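Local coordinates for protein GlcNAc Inducible Gene 2, GIG2 (Candida albicans, PDB 6AKZ) that is probably a metal-dependent oxygenase of the DUF1479 (Gig2-like) family in the cupin clan, binds an iron(III) ion and is encoded by a GlcNAc-inducible gene, at residues K48-I53 with L278-A283. Numbering follows the deposited sequence.
Sequences KEFTEI and LKLSMA
The carboxylate of Glu49 presents one face to Leu280, whose CD1 methyl sits almost squarely above the plane, with Glu49 CD 3.6 Å from Leu280 CD1. The phenyl ring of Phe50 meets the same leucine obliquely, through its CE1 and CZ corner: Phe50 CE1 is 4.0 Å from Leu280 CB and equally far from Leu280 CD1. Ser281 OG comes in obliquely from the other side of the ring plane, 4.3 Å from Phe50 CZ. The Leu280 methyl thus fits into the corner formed by the carboxylate and the ring. The Glu49 chain, with CG anti to the backbone N (chi1 175°) and extended beyond it, runs past the methyl, so that CB as well as the carboxylate lies against it.

This is helix-to-helix packing between the C-terminal part of helix 32-56 and the first turns of helix 278-287. Their short axes pass 11.5 Å apart at closest, with 126° between their N-to-C directions. Leu280 also touches Leu42, Glu45 and Ile46, so it lies along the flank of the longer helix over more than one turn. The iron site of this cupin-clan protein is near but separate: the side chain of Ser281 is about 10 Å from that of the iron ligand His355.

Polar atoms are served at the margin of this apolar core. Glu49 OE2 is hydrogen-bonded to Ser277 OG, and Ser281 OG to Ser277 O. A water accepts a 3.0 Å bond from Leu280 N, a first-turn amide, and gives a long, weak one to Glu49 OE2. The contact therefore combines apolar packing on Leu280 with the direct Glu49 to Ser277 bond, the water adding only a weak second link, and the glutamate's negative charge, beside the N-terminal turn of helix 278-287, would probably be stabilised by the helix dipole.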
loop_
_atom_site.group_PDB
_atom_site.type_symbol
_atom_site.label_atom_id
_atom_site.label_comp_id
_atom_site.label_asym_id
_atom_site.label_seq_id
_atom_site.Cartn_x
_atom_site.Cartn_y
_atom_site.Cartn_z
ATOM N N LYS A 48 -16.765 -6.447 -19.242
ATOM C CA LYS A 48 -15.861 -6.703 -20.325
ATOM C C LYS A 48 -14.420 -6.972 -19.846
ATOM O O LYS A 48 -13.834 -8.001 -20.210
ATOM C CB LYS A 48 -15.807 -5.568 -21.330
ATOM C CG LYS A 48 -17.031 -5.391 -22.200
ATOM C CD LYS A 48 -17.028 -4.059 -22.976
ATOM C CE LYS A 48 -15.679 -3.656 -23.569
ATOM N NZ LYS A 48 -15.167 -4.630 -24.590
ATOM N N GLU A 49 -13.887 -6.105 -18.973
ATOM C CA GLU A 49 -12.442 -6.135 -18.699
ATOM C C GLU A 49 -12.196 -7.260 -17.694
ATOM O O GLU A 49 -11.174 -7.951 -17.807
ATOM C CB GLU A 49 -11.949 -4.824 -18.131
ATOM C CG GLU A 49 -10.467 -4.859 -17.716
ATOM C CD GLU A 49 -9.814 -3.513 -17.422
ATOM O OE1 GLU A 49 -9.757 -2.679 -18.358
ATOM O OE2 GLU A 49 -9.302 -3.285 -16.276
ATOM N N PHE A 50 -13.098 -7.474 -16.740
ATOM C CA PHE A 50 -12.828 -8.479 -15.670
ATOM C C PHE A 50 -13.039 -9.882 -16.232
ATOM O O PHE A 50 -12.355 -10.807 -15.807
ATOM C CB PHE A 50 -13.571 -8.316 -14.347
ATOM C CG PHE A 50 -13.228 -7.070 -13.560
ATOM C CD1 PHE A 50 -12.330 -6.088 -14.032
ATOM C CD2 PHE A 50 -13.814 -6.894 -12.318
ATOM C CE1 PHE A 50 -12.069 -4.943 -13.292
ATOM C CE2 PHE A 50 -13.501 -5.778 -11.552
ATOM C CZ PHE A 50 -12.647 -4.785 -12.067
ATOM N N THR A 51 -13.927 -10.008 -17.228
ATOM C CA THR A 51 -14.006 -11.212 -17.996
ATOM C C THR A 51 -12.681 -11.515 -18.659
ATOM O O THR A 51 -12.248 -12.693 -18.611
ATOM C CB THR A 51 -15.172 -11.141 -18.992
ATOM O OG1 THR A 51 -16.404 -11.103 -18.283
ATOM C CG2 THR A 51 -15.187 -12.343 -19.961
ATOM N N GLU A 52 -12.080 -10.544 -19.360
ATOM C CA GLU A 52 -10.811 -10.772 -20.034
ATOM C C GLU A 52 -9.752 -11.215 -19.009
ATOM O O GLU A 52 -9.052 -12.139 -19.217
ATOM C CB GLU A 52 -10.392 -9.552 -20.846
ATOM C CG GLU A 52 -9.032 -9.676 -21.455
ATOM C CD GLU A 52 -8.542 -8.478 -22.275
ATOM O OE1 GLU A 52 -9.205 -8.219 -23.301
ATOM O OE2 GLU A 52 -7.402 -7.906 -22.040
ATOM N N ILE A 53 -9.745 -10.602 -17.833
ATOM C CA ILE A 53 -8.746 -10.933 -16.834
ATOM C C ILE A 53 -8.885 -12.384 -16.443
ATOM O O ILE A 53 -7.925 -13.132 -16.393
ATOM C CB ILE A 53 -8.835 -10.056 -15.577
ATOM C CG1 ILE A 53 -8.442 -8.650 -15.937
ATOM C CG2 ILE A 53 -7.972 -10.685 -14.460
ATOM C CD1 ILE A 53 -8.614 -7.649 -14.787
ATOM N N LEU A 278 -6.789 -1.068 -11.722
ATOM C CA LEU A 278 -6.759 -0.111 -10.626
ATOM C C LEU A 278 -7.934 0.876 -10.691
ATOM O O LEU A 278 -8.651 1.074 -9.705
ATOM C CB LEU A 278 -5.371 0.587 -10.603
ATOM C CG LEU A 278 -5.124 1.640 -9.572
ATOM C CD1 LEU A 278 -5.333 1.092 -8.175
ATOM C CD2 LEU A 278 -3.638 2.089 -9.742
ATOM N N LYS A 279 -8.099 1.523 -11.846
ATOM C CA LYS A 279 -9.121 2.497 -12.040
ATOM C C LYS A 279 -10.500 1.909 -11.922
ATOM O O LYS A 279 -11.339 2.505 -11.221
ATOM C CB LYS A 279 -8.991 3.211 -13.386
ATOM C CG LYS A 279 -9.882 4.414 -13.598
ATOM C CD LYS A 279 -9.820 4.841 -15.070
ATOM C CE LYS A 279 -8.561 5.590 -15.400
ATOM N NZ LYS A 279 -8.478 5.809 -16.861
ATOM N N LEU A 280 -10.797 0.818 -12.599
ATOM C CA LEU A 280 -12.139 0.238 -12.483
ATOM C C LEU A 280 -12.442 -0.195 -11.072
ATOM O O LEU A 280 -13.583 -0.036 -10.572
ATOM C CB LEU A 280 -12.318 -0.927 -13.459
ATOM C CG LEU A 280 -12.334 -0.595 -14.911
ATOM C CD1 LEU A 280 -12.539 -1.816 -15.758
ATOM C CD2 LEU A 280 -13.356 0.449 -15.251
ATOM N N SER A 281 -11.449 -0.792 -10.410
ATOM C CA SER A 281 -11.600 -1.161 -9.023
ATOM C C SER A 281 -12.054 -0.006 -8.095
ATOM O O SER A 281 -13.000 -0.145 -7.329
ATOM C CB SER A 281 -10.362 -1.832 -8.463
ATOM O OG SER A 281 -10.158 -3.166 -8.953
ATOM N N MET A 282 -11.328 1.082 -8.126
ATOM C CA MET A 282 -11.637 2.178 -7.256
ATOM C C MET A 282 -12.907 2.965 -7.653
ATOM O O MET A 282 -13.571 3.509 -6.813
ATOM C CB MET A 282 -10.432 3.104 -7.056
ATOM C CG MET A 282 -9.268 2.470 -6.299
ATOM S SD MET A 282 -9.739 1.711 -4.740
ATOM C CE MET A 282 -10.449 3.058 -3.808
ATOM N N ALA A 283 -13.235 2.992 -8.916
ATOM C CA ALA A 283 -14.491 3.625 -9.353
ATOM C C ALA A 283 -15.590 2.812 -8.697
ATOM O O ALA A 283 -16.513 3.355 -8.156
ATOM C CB ALA A 283 -14.583 3.626 -10.862
HETATM O O HOH W 1 -8.845 -0.332 -14.531
#